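Local structure of alpha-L-rhamnosidase (Aspergillus terreus, 6GSZ) at residues Q176-R181 with N221-T226; V234-K237 with S241-Y244; H608-L613 with S627-W632; Y690-G695 with E740-M745. The protein probably hydrolyses terminal non-reducing alpha-L-rhamnose residues in alpha-L-rhamnosides, and binds calcium ions. All blocks are in the same frame, centred on the assembly; numbering follows the deposited sequence.

Contact 1 of 4, residues Q176-R181 with N221-T226; sequences QSYQYR and NIYGDT. With NAG (2-acetamido-2-deoxy-beta-D-glucopyranose), chain B; MAN (alpha-D-mannopyranose), chain C.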
# COMPACT_ATOMS: atom_id res chain seq x y z
N GLN A 176 10.61 -7.86 -1.02
CA GLN A 176 11.62 -6.87 -0.64
C GLN A 176 12.68 -6.83 -1.76
O GLN A 176 12.79 -7.78 -2.55
CB GLN A 176 12.25 -7.19 0.73
CG GLN A 176 11.23 -7.18 1.86
CD GLN A 176 10.52 -8.51 2.07
OE1 GLN A 176 11.19 -9.57 2.18
NE2 GLN A 176 9.19 -8.53 2.18
N SER A 177 13.56 -5.84 -1.70
CA SER A 177 14.78 -5.80 -2.47
C SER A 177 15.72 -6.77 -1.73
O SER A 177 16.60 -6.37 -0.99
CB SER A 177 15.35 -4.40 -2.56
OG SER A 177 14.47 -3.56 -3.31
N TYR A 178 15.54 -8.08 -2.04
CA TYR A 178 16.05 -9.15 -1.17
C TYR A 178 17.57 -9.14 -1.03
O TYR A 178 18.07 -9.60 0.00
CB TYR A 178 15.67 -10.52 -1.71
CG TYR A 178 14.20 -10.78 -1.86
CD1 TYR A 178 13.36 -10.86 -0.76
CD2 TYR A 178 13.63 -10.98 -3.10
CE1 TYR A 178 12.03 -11.21 -0.89
CE2 TYR A 178 12.30 -11.31 -3.27
CZ TYR A 178 11.48 -11.41 -2.16
OH TYR A 178 10.16 -11.77 -2.34
N GLN A 179 18.30 -8.65 -2.04
CA GLN A 179 19.78 -8.66 -1.91
C GLN A 179 20.27 -7.67 -0.85
O GLN A 179 21.45 -7.74 -0.46
CB GLN A 179 20.49 -8.42 -3.25
CG GLN A 179 20.47 -7.00 -3.81
CD GLN A 179 19.26 -6.64 -4.63
OE1 GLN A 179 18.08 -6.93 -4.27
NE2 GLN A 179 19.55 -5.99 -5.75
N TYR A 180 19.41 -6.71 -0.46
CA TYR A 180 19.71 -5.72 0.58
C TYR A 180 18.96 -6.02 1.88
O TYR A 180 19.53 -5.88 2.96
CB TYR A 180 19.35 -4.32 0.09
CG TYR A 180 20.08 -3.91 -1.15
CD1 TYR A 180 21.45 -3.75 -1.12
CD2 TYR A 180 19.41 -3.68 -2.35
CE1 TYR A 180 22.15 -3.37 -2.25
CE2 TYR A 180 20.12 -3.35 -3.50
CZ TYR A 180 21.47 -3.15 -3.43
OH TYR A 180 22.21 -2.82 -4.52
N ARG A 181 17.70 -6.41 1.76
CA ARG A 181 16.80 -6.52 2.93
C ARG A 181 15.84 -7.66 2.63
O ARG A 181 15.24 -7.67 1.56
CB ARG A 181 16.06 -5.19 3.15
CG ARG A 181 15.20 -5.15 4.41
CD ARG A 181 14.52 -3.81 4.58
NE ARG A 181 13.50 -3.62 3.56
CZ ARG A 181 12.21 -4.01 3.63
NH1 ARG A 181 11.66 -4.39 4.80
NH2 ARG A 181 11.49 -3.99 2.49
N ASN A 221 14.37 -16.41 -11.97
CA ASN A 221 15.60 -16.64 -11.18
C ASN A 221 16.34 -15.33 -10.92
O ASN A 221 17.59 -15.29 -10.96
CB ASN A 221 16.50 -17.68 -11.85
CG ASN A 221 15.80 -19.01 -12.00
OD1 ASN A 221 15.13 -19.43 -11.06
ND2 ASN A 221 15.99 -19.67 -13.15
N ILE A 222 15.58 -14.27 -10.59
CA ILE A 222 16.19 -12.95 -10.50
C ILE A 222 17.14 -12.86 -9.28
O ILE A 222 18.26 -12.30 -9.36
CB ILE A 222 15.11 -11.84 -10.46
CG1 ILE A 222 14.38 -11.79 -11.81
CG2 ILE A 222 15.72 -10.49 -10.14
CD1 ILE A 222 13.14 -10.92 -11.83
N TYR A 223 16.67 -13.38 -8.15
CA TYR A 223 17.40 -13.28 -6.88
C TYR A 223 18.18 -14.55 -6.55
O TYR A 223 19.15 -14.53 -5.78
CB TYR A 223 16.46 -12.93 -5.73
CG TYR A 223 15.81 -11.59 -5.93
CD1 TYR A 223 16.44 -10.43 -5.51
CD2 TYR A 223 14.58 -11.47 -6.57
CE1 TYR A 223 15.85 -9.18 -5.68
CE2 TYR A 223 13.99 -10.22 -6.75
CZ TYR A 223 14.63 -9.08 -6.31
OH TYR A 223 14.00 -7.85 -6.45
N GLY A 224 17.79 -15.67 -7.17
CA GLY A 224 18.36 -17.01 -6.98
C GLY A 224 17.58 -17.94 -7.86
O GLY A 224 16.58 -17.58 -8.43
N ASP A 225 18.07 -19.18 -7.97
CA ASP A 225 17.44 -20.14 -8.88
C ASP A 225 16.94 -21.36 -8.13
O ASP A 225 16.55 -22.34 -8.81
CB ASP A 225 18.39 -20.57 -9.99
CG ASP A 225 19.60 -21.37 -9.57
OD1 ASP A 225 19.79 -21.61 -8.37
OD2 ASP A 225 20.30 -21.82 -10.50
N THR A 226 16.97 -21.36 -6.80
CA THR A 226 16.69 -22.56 -5.99
C THR A 226 15.75 -22.19 -4.82
O THR A 226 15.98 -21.22 -4.10
CB THR A 226 17.99 -23.20 -5.49
OG1 THR A 226 18.80 -23.53 -6.62
CG2 THR A 226 17.71 -24.47 -4.69
C1 NAG B . 24.66 -3.07 -8.34
C2 NAG B . 24.24 -4.53 -8.09
C3 NAG B . 24.99 -5.46 -9.01
C4 NAG B . 24.81 -5.07 -10.46
C5 NAG B . 25.22 -3.61 -10.62
C6 NAG B . 24.91 -3.12 -12.03
C7 NAG B . 23.49 -5.44 -5.93
C8 NAG B . 23.93 -5.76 -4.52
N2 NAG B . 24.47 -4.92 -6.72
O3 NAG B . 24.51 -6.78 -8.81
O4 NAG B . 25.68 -5.92 -11.21
O5 NAG B . 24.41 -2.82 -9.72
O6 NAG B . 23.53 -3.45 -12.39
O7 NAG B . 22.33 -5.62 -6.33
C1 MAN C . 20.60 -14.23 -16.86
C2 MAN C . 19.31 -14.41 -17.65
C3 MAN C . 18.15 -13.70 -16.96
C4 MAN C . 18.08 -14.14 -15.48
C5 MAN C . 19.44 -13.88 -14.80
C6 MAN C . 19.34 -14.23 -13.30
O2 MAN C . 19.02 -15.80 -17.79
O3 MAN C . 16.96 -13.97 -17.66
O4 MAN C . 17.15 -13.39 -14.69
O5 MAN C . 20.46 -14.62 -15.50
O6 MAN C . 19.11 -15.63 -13.32
O HOH W 1 15.84 -5.92 -5.72
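Y178 and Y223 form a T-shaped (edge-to-face) stack, with ring planes 88° apart and centroids of the two rings separated by 4.8 Å. Y178 supplies the edge: its CD2 stands over the centre of the Y223 ring, 3.6 Å from CG of Y223, so that weakly positive ring hydrogens face a pi cloud. I222 CG2 lies against the opposite face of Y223, offset toward the rim. Q179 approaches at the edge of the same ring, where its OE1 lies in the ring plane and comes within 3.5 Å of CE1 of Y223. With CG between the backbone N and the carbonyl carbon (chi1 74°) and a bend at chi2, the Q179 chain folds round to bring its amide there. A water in the Y223 plane links OE1 of Q179, at 2.9 Å, to OH of Y223, at 2.8 Å. The other end of the amide is fixed too, because NE2 of Q179 gives a nearly straight bond (173°) to O7 of a glycan N-acetylglucosamine, 2.9 Å away. Glutamine suits this place, having an acceptor for the water and a donor for the sugar. Tyrosine suits the stack, since each ring packs while its hydroxyl binds outside the pair, that of Y178 to G174 O and that of Y223 to W175 NE1. Within the alpha-L-rhamnosidase N-terminal domain, the stack joins the loop before strand 182-188, which leans on helix 488-503, to the loop between helix 207-210 and strand 228-237.

Contact 2 of 4, residues V234-K237 with S241-Y244; sequences VVTK and SKLY
OG of S241 has two partners: NZ of K237 donates to it at 2.8 Å, and D239 of the connecting loop shares a hydrogen bond with it. The lysine reaches back because its chain bends at chi3 (-81°), bringing CE and NZ to the serine; a short hydroxyl next to a long flexible amine fits this spot well. NZ of K237 also donates to a water at 2.7 Å, which in turn donates a hydrogen bond to the backbone O of K242. Alongside, the backbones zip together. K237 N bonds to S241 O at 2.8 Å, and V235 and L243 form an antiparallel hydrogen-bonded pair, with V235 N to L243 O at 2.9 Å and L243 N to V235 O at 2.8 Å. The side chains of V235 and L243 share one face of the sheet, meeting through their CB atoms. V234, T236, K242 and Y244 occupy the other. There CG1 of V234 lies 3.9 Å from CE2 of Y244, the two side chains running side by side, and it also touches CD of the extended K242, whose aliphatic part runs alongside OG1 of T236. Branched valine and threonine sit naturally in extended backbone. V234 and T236 bond onward to strand 144-154, leaving 242-246 outermost in its sheet within the chain. The two strand segments, at 160°, make a beta hairpin with a short connecting loop.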
# COMPACT_ATOMS: atom_id res chain seq x y z
N VAL A 234 11.83 -21.92 18.57
CA VAL A 234 12.40 -21.74 19.89
C VAL A 234 11.30 -22.05 20.91
O VAL A 234 10.27 -21.35 20.94
CB VAL A 234 12.94 -20.31 20.08
CG1 VAL A 234 13.63 -20.20 21.43
CG2 VAL A 234 13.90 -19.91 18.98
N VAL A 235 11.53 -23.03 21.77
CA VAL A 235 10.59 -23.40 22.81
C VAL A 235 11.21 -23.02 24.16
O VAL A 235 12.36 -23.34 24.43
CB VAL A 235 10.28 -24.92 22.78
CG1 VAL A 235 9.28 -25.30 23.85
CG2 VAL A 235 9.81 -25.39 21.41
N THR A 236 10.47 -22.21 24.93
CA THR A 236 10.90 -21.82 26.27
C THR A 236 10.27 -22.77 27.28
O THR A 236 9.06 -22.87 27.38
CB THR A 236 10.50 -20.38 26.58
OG1 THR A 236 11.10 -19.56 25.58
CG2 THR A 236 10.93 -19.96 27.97
N LYS A 237 11.13 -23.48 28.00
CA LYS A 237 10.71 -24.42 29.00
C LYS A 237 10.34 -23.70 30.30
O LYS A 237 10.66 -22.51 30.50
CB LYS A 237 11.82 -25.45 29.20
CG LYS A 237 11.98 -26.42 28.04
CD LYS A 237 13.17 -27.31 28.21
CE LYS A 237 14.47 -26.65 27.82
NZ LYS A 237 15.65 -27.32 28.42
N SER A 241 14.95 -22.16 30.37
CA SER A 241 15.88 -22.62 29.37
C SER A 241 15.11 -22.87 28.07
O SER A 241 13.87 -22.96 28.07
CB SER A 241 16.63 -23.85 29.80
OG SER A 241 15.76 -24.97 29.90
N LYS A 242 15.86 -22.99 26.98
CA LYS A 242 15.26 -23.02 25.65
C LYS A 242 15.72 -24.24 24.85
O LYS A 242 16.89 -24.66 24.90
CB LYS A 242 15.55 -21.72 24.89
CG LYS A 242 14.93 -20.49 25.54
CD LYS A 242 15.11 -19.15 24.86
CE LYS A 242 14.57 -18.06 25.77
NZ LYS A 242 14.17 -16.85 25.02
N LEU A 243 14.79 -24.73 24.02
CA LEU A 243 15.05 -25.70 22.97
C LEU A 243 15.02 -24.98 21.61
O LEU A 243 14.13 -24.16 21.37
CB LEU A 243 13.96 -26.78 23.09
CG LEU A 243 13.79 -27.81 21.97
CD1 LEU A 243 15.01 -28.71 21.83
CD2 LEU A 243 12.55 -28.66 22.23
N TYR A 244 15.99 -25.28 20.76
CA TYR A 244 16.14 -24.69 19.41
C TYR A 244 16.01 -25.77 18.34
O TYR A 244 16.76 -26.74 18.36
CB TYR A 244 17.50 -24.02 19.26
CG TYR A 244 17.69 -22.90 20.24
CD1 TYR A 244 18.23 -23.12 21.50
CD2 TYR A 244 17.32 -21.62 19.89
CE1 TYR A 244 18.38 -22.09 22.40
CE2 TYR A 244 17.45 -20.58 20.79
CZ TYR A 244 17.97 -20.82 22.04
OH TYR A 244 18.13 -19.79 22.91
O HOH W 2 11.13 -16.98 26.38
O HOH W 3 17.77 -26.14 27.27

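Contact 3 of 4, residues H608-L613 with S627-W632; sequences HSTDML and SNYTEW. With NAG (2-acetamido-2-deoxy-beta-D-glucopyranose), chain D; NAG (2-acetamido-2-deoxy-beta-D-glucopyranose), chain E.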
# COMPACT_ATOMS: atom_id res chain seq x y z
N HIS A 608 9.70 21.71 -7.69
CA HIS A 608 8.88 21.17 -6.60
C HIS A 608 9.75 20.32 -5.64
O HIS A 608 9.63 20.40 -4.40
CB HIS A 608 7.68 20.40 -7.15
CG HIS A 608 6.83 19.80 -6.11
ND1 HIS A 608 6.25 20.55 -5.12
CD2 HIS A 608 6.41 18.54 -5.97
CE1 HIS A 608 5.51 19.74 -4.37
NE2 HIS A 608 5.58 18.49 -4.91
N SER A 609 10.60 19.43 -6.19
CA SER A 609 11.47 18.65 -5.31
C SER A 609 12.44 19.53 -4.51
O SER A 609 12.78 19.21 -3.36
CB SER A 609 12.22 17.63 -6.12
OG SER A 609 11.44 16.44 -6.27
N THR A 610 12.95 20.60 -5.16
CA THR A 610 13.87 21.49 -4.47
C THR A 610 13.17 22.19 -3.30
O THR A 610 13.77 22.33 -2.21
CB THR A 610 14.51 22.49 -5.46
OG1 THR A 610 15.07 21.74 -6.55
CG2 THR A 610 15.56 23.36 -4.80
N ASP A 611 11.90 22.58 -3.54
CA ASP A 611 11.08 23.23 -2.53
C ASP A 611 10.80 22.26 -1.36
O ASP A 611 11.00 22.57 -0.17
CB ASP A 611 9.78 23.66 -3.18
CG ASP A 611 8.88 24.55 -2.35
OD1 ASP A 611 9.41 25.38 -1.61
OD2 ASP A 611 7.65 24.43 -2.53
N MET A 612 10.41 21.02 -1.72
CA MET A 612 10.14 20.02 -0.70
C MET A 612 11.41 19.74 0.11
O MET A 612 11.34 19.59 1.36
CB MET A 612 9.62 18.70 -1.28
CG MET A 612 8.16 18.75 -1.74
SD MET A 612 7.54 17.15 -2.26
CE MET A 612 8.43 16.81 -3.77
N LEU A 613 12.55 19.67 -0.57
CA LEU A 613 13.81 19.37 0.14
C LEU A 613 14.21 20.53 1.08
O LEU A 613 14.70 20.28 2.17
CB LEU A 613 14.90 19.00 -0.88
CG LEU A 613 16.25 18.58 -0.25
CD1 LEU A 613 16.10 17.35 0.65
CD2 LEU A 613 17.24 18.33 -1.38
N SER A 627 18.78 26.70 3.72
CA SER A 627 19.10 27.93 2.99
C SER A 627 19.59 27.64 1.58
O SER A 627 19.21 28.36 0.64
CB SER A 627 20.10 28.77 3.74
OG SER A 627 19.47 29.40 4.83
N ASN A 628 20.42 26.60 1.41
CA ASN A 628 20.97 26.24 0.13
C ASN A 628 19.82 25.94 -0.83
O ASN A 628 19.79 26.45 -1.96
CB ASN A 628 21.81 24.99 0.26
CG ASN A 628 22.53 24.60 -1.00
OD1 ASN A 628 23.14 25.42 -1.68
ND2 ASN A 628 22.47 23.32 -1.33
N TYR A 629 18.87 25.09 -0.40
CA TYR A 629 17.79 24.70 -1.33
C TYR A 629 16.81 25.83 -1.59
O TYR A 629 16.27 25.94 -2.68
CB TYR A 629 17.13 23.40 -0.87
CG TYR A 629 18.10 22.24 -0.89
CD1 TYR A 629 18.77 21.90 -2.06
CD2 TYR A 629 18.42 21.54 0.26
CE1 TYR A 629 19.75 20.90 -2.08
CE2 TYR A 629 19.37 20.52 0.26
CZ TYR A 629 20.06 20.24 -0.91
OH TYR A 629 21.00 19.24 -0.92
N THR A 630 16.64 26.73 -0.59
CA THR A 630 15.84 27.93 -0.79
C THR A 630 16.47 28.79 -1.89
O THR A 630 15.74 29.32 -2.80
CB THR A 630 15.65 28.67 0.54
OG1 THR A 630 14.92 27.84 1.45
CG2 THR A 630 14.91 29.98 0.39
N GLU A 631 17.79 28.95 -1.83
CA GLU A 631 18.60 29.74 -2.80
C GLU A 631 18.48 29.12 -4.20
O GLU A 631 18.25 29.79 -5.21
CB GLU A 631 20.07 29.81 -2.36
CG GLU A 631 20.32 30.74 -1.17
CD GLU A 631 21.69 30.75 -0.50
OE1 GLU A 631 22.66 30.14 -1.05
OE2 GLU A 631 21.80 31.38 0.59
N TRP A 632 18.72 27.81 -4.28
CA TRP A 632 18.62 27.08 -5.57
C TRP A 632 17.20 27.20 -6.13
O TRP A 632 17.02 27.41 -7.33
CB TRP A 632 18.99 25.60 -5.41
CG TRP A 632 20.46 25.33 -5.48
CD1 TRP A 632 21.42 25.53 -4.54
CD2 TRP A 632 21.16 24.86 -6.64
NE1 TRP A 632 22.66 25.22 -5.03
CE2 TRP A 632 22.53 24.81 -6.31
CE3 TRP A 632 20.75 24.45 -7.91
CZ2 TRP A 632 23.50 24.36 -7.21
CZ3 TRP A 632 21.71 24.02 -8.79
CH2 TRP A 632 23.06 23.98 -8.45
C1 NAG D . 23.23 22.72 -2.35
C2 NAG D . 24.07 21.62 -1.62
C3 NAG D . 25.11 21.05 -2.58
C4 NAG D . 24.45 20.63 -3.90
C5 NAG D . 23.51 21.68 -4.45
C6 NAG D . 22.66 21.18 -5.62
C7 NAG D . 24.18 21.91 0.77
C8 NAG D . 24.90 22.47 1.96
N2 NAG D . 24.72 22.09 -0.42
O3 NAG D . 25.78 19.94 -1.96
O4 NAG D . 25.43 20.46 -4.94
O5 NAG D . 22.59 22.19 -3.44
O6 NAG D . 21.57 20.34 -5.17
O7 NAG D . 23.07 21.35 0.92
C1 NAG E . 7.54 25.04 1.67
C2 NAG E . 6.20 24.82 1.00
C3 NAG E . 5.68 26.15 0.40
C4 NAG E . 5.72 27.24 1.45
C5 NAG E . 7.10 27.31 2.10
C6 NAG E . 7.18 28.33 3.23
C7 NAG E . 5.56 22.72 -0.05
C8 NAG E . 5.83 21.79 -1.19
N2 NAG E . 6.31 23.81 -0.01
O3 NAG E . 4.35 25.95 -0.07
O4 NAG E . 5.48 28.48 0.76
O5 NAG E . 7.41 26.02 2.65
O6 NAG E . 6.24 28.03 4.29
O7 NAG E . 4.73 22.46 0.81
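The main apolar meeting is a CH-pi contact between L613 and Y629. CD2 of L613 stands over the centre of the tyrosine ring, 3.5 Å from its centroid and 14° off the ring normal, with CG of the same leucine reaching CE2 of Y629 at 3.7 Å. Leucine CG is anti to its own backbone N (chi1 -177°), which carries the branched end across to the ring. L613 also packs on helix 545-562. The methyl of T610 adds a second apolar touch, CG2 lying 4.1 Å from CB of W632, and makes a van der Waals contact with the backbone O of Y629, 3.4 Å from the same CG2. A small beta-branched residue fits here, where the backbones come nearest. These contacts join two successive antiparallel helices, 598-619 and 623-644, within the six-hairpin glycosidase domain; their 608-613 and 627-632 segments run at 154°, the axes 8.5 Å apart at closest.

The hydroxyls find their partners outside the pair. OG1 of T610 bonds to L606 O in its own helix, and OH of Y629 is held by D560 and K556.

The sugars form the third group. ND2 of N628 is covalently bound to C1 of an N-acetylglucosamine. O5 of this sugar and its exocyclic C6 lie over one face of the W632 indole, C6 3.7 Å from CE2 of W632. A second N-acetylglucosamine donates from its N2 to OD2 of D611 at 2.9 Å.

Contact 4 of 4, residues Y690-G695 with E740-M745; sequences YKVGTG and ERWDSM
W742 crosses to the 690-695 loop and meets V692 and T694 there. Its CB points toward that loop, and CG lies anti to the carbonyl carbon (chi1 -63°), which directs the indole at V692. From CG onward one methyl of the valine is the partner on one face: CG2 of V692 is 4.0 Å from CG of W742 and tightens to 3.5 Å at CD2 of W742. At CE2 of W742 the approach of this CG2 is closest, 3.4 Å. The methyl sits over the centre of the six-membered ring in a CH-pi contact, so the far ring atoms keep to the same methyl, CZ2 of W742 at 3.6 Å and CH2 at 3.9 Å. V692 has a second conformer, so the details of the methyl contact are less certain. Valine suits the place, as a compact branched chain can set one methyl against the face of an indole.

Both segments belong to the six-hairpin glycosidase domain: 690-695 lies in the loop between helices 671-687 and 699-708, while the long loop between helices 727-732 and 768-775 contains 740-745. Along the five-membered side, CD1 of W742 leads to NE1, which donates to the backbone O of T694 at 3.0 Å. The bond is bent (151°), and the oxygen is tilted 16° out of the ring plane, although it receives the N-H nearly along the C=O axis. Tryptophan suits the place because its indole gives a broad face to the methyl and an N-H to the carbonyl of a buried residue. OG1 of T694 turns to T699 instead. Two residues before the indole, E740 lines the glucose-occupied pocket and forms a salt bridge with R464.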
# COMPACT_ATOMS: atom_id res chain seq x y z
N TYR A 690 -15.36 20.57 -19.84
CA TYR A 690 -14.99 20.14 -18.49
C TYR A 690 -14.40 18.71 -18.46
O TYR A 690 -14.26 18.13 -17.38
CB TYR A 690 -16.15 20.25 -17.50
CG TYR A 690 -16.57 21.69 -17.28
CD1 TYR A 690 -15.91 22.51 -16.37
CD2 TYR A 690 -17.61 22.25 -18.02
CE1 TYR A 690 -16.29 23.83 -16.17
CE2 TYR A 690 -17.99 23.58 -17.83
CZ TYR A 690 -17.33 24.36 -16.89
OH TYR A 690 -17.69 25.66 -16.64
N LYS A 691 -13.99 18.20 -19.61
CA LYS A 691 -13.33 16.90 -19.67
C LYS A 691 -11.88 17.05 -19.21
O LYS A 691 -11.21 18.07 -19.46
CB LYS A 691 -13.37 16.34 -21.09
CG LYS A 691 -14.77 16.04 -21.58
CD LYS A 691 -14.87 15.71 -23.04
CE LYS A 691 -16.27 15.26 -23.41
NZ LYS A 691 -16.93 16.22 -24.32
N VAL A 692 -11.40 16.03 -18.51
CA VAL A 692 -10.04 16.04 -17.95
C VAL A 692 -9.05 16.03 -19.10
O VAL A 692 -9.24 15.33 -20.11
CB VAL A 692 -9.78 14.84 -17.04
CG1 VAL A 692 -10.84 14.68 -15.98
CG2 VAL A 692 -9.62 13.55 -17.82
N GLY A 693 -7.96 16.77 -18.94
CA GLY A 693 -6.95 16.93 -19.95
C GLY A 693 -5.54 16.61 -19.48
O GLY A 693 -4.61 16.80 -20.22
N THR A 694 -5.43 16.07 -18.27
CA THR A 694 -4.15 15.78 -17.60
C THR A 694 -3.80 14.28 -17.69
O THR A 694 -4.68 13.46 -17.59
CB THR A 694 -4.23 16.25 -16.15
OG1 THR A 694 -5.40 15.67 -15.54
CG2 THR A 694 -4.27 17.75 -15.99
N GLY A 695 -2.49 14.00 -17.74
CA GLY A 695 -1.96 12.67 -17.48
C GLY A 695 -1.46 12.53 -16.05
O GLY A 695 -1.92 13.22 -15.14
N GLU A 740 -6.25 2.49 -15.60
CA GLU A 740 -4.97 3.05 -16.01
C GLU A 740 -5.15 4.24 -16.95
O GLU A 740 -4.50 5.28 -16.77
CB GLU A 740 -4.17 1.94 -16.67
CG GLU A 740 -2.80 2.31 -17.21
CD GLU A 740 -2.01 1.15 -17.78
OE1 GLU A 740 -2.65 0.23 -18.35
OE2 GLU A 740 -0.75 1.21 -17.66
N ARG A 741 -5.91 4.02 -18.02
CA ARG A 741 -6.21 5.02 -19.00
C ARG A 741 -7.59 5.62 -18.71
O ARG A 741 -8.50 4.93 -18.27
CB ARG A 741 -6.33 4.39 -20.38
CG ARG A 741 -5.08 3.66 -20.84
CD ARG A 741 -5.33 2.89 -22.11
NE ARG A 741 -4.10 2.38 -22.72
CZ ARG A 741 -3.24 3.10 -23.45
NH1 ARG A 741 -3.51 4.38 -23.79
NH2 ARG A 741 -2.11 2.54 -23.85
N TRP A 742 -7.75 6.90 -19.03
CA TRP A 742 -9.10 7.49 -18.94
C TRP A 742 -10.08 6.60 -19.72
O TRP A 742 -11.22 6.31 -19.27
CB TRP A 742 -9.10 8.95 -19.44
CG TRP A 742 -8.24 9.84 -18.60
CD1 TRP A 742 -7.05 10.42 -18.92
CD2 TRP A 742 -8.55 10.28 -17.28
NE1 TRP A 742 -6.58 11.16 -17.87
CE2 TRP A 742 -7.47 11.06 -16.84
CE3 TRP A 742 -9.61 10.02 -16.40
CZ2 TRP A 742 -7.47 11.68 -15.60
CZ3 TRP A 742 -9.60 10.63 -15.17
CH2 TRP A 742 -8.52 11.42 -14.77
N ASP A 743 -9.60 6.09 -20.86
CA ASP A 743 -10.42 5.30 -21.79
C ASP A 743 -9.93 3.85 -21.86
O ASP A 743 -9.83 3.29 -22.95
CB ASP A 743 -10.42 5.95 -23.20
CG ASP A 743 -9.04 6.19 -23.80
OD1 ASP A 743 -8.01 5.96 -23.08
OD2 ASP A 743 -8.97 6.70 -24.92
N SER A 744 -9.66 3.18 -20.73
CA SER A 744 -9.23 1.78 -20.81
C SER A 744 -10.31 0.98 -21.54
O SER A 744 -9.99 0.03 -22.25
CB SER A 744 -8.95 1.18 -19.45
OG SER A 744 -7.65 1.54 -18.97
N MET A 745 -11.59 1.32 -21.31
CA MET A 745 -12.70 0.82 -22.15
C MET A 745 -13.29 2.00 -22.94
O MET A 745 -13.47 3.09 -22.36
CB MET A 745 -13.81 0.19 -21.30
CG MET A 745 -14.96 -0.44 -22.08
SD MET A 745 -16.04 -1.43 -20.99
CE MET A 745 -14.96 -2.85 -20.71

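Followed from the N terminus, the four contacts come strictly in series; none nests in or crosses another. Contact 1 closes a 39-residue excursion containing strands and helix 207-210, all within the rhamnosidase N-terminal domain. Contact 2 follows a few residues later in that domain and closes the turn of a hairpin at a sheet edge, its segments three residues apart. The chain then passes through the concanavalin-like domain into the six-hairpin domain, where contact 3 pairs successive helices across 13 residues. Contact 4 closes the longest loop, 44 residues, joining the loop after helix 671-687 to the one after helix 727-732, which carries a residue of the glucose pocket. Contacts 2 and 4 lie on opposite sides of the chain's centre.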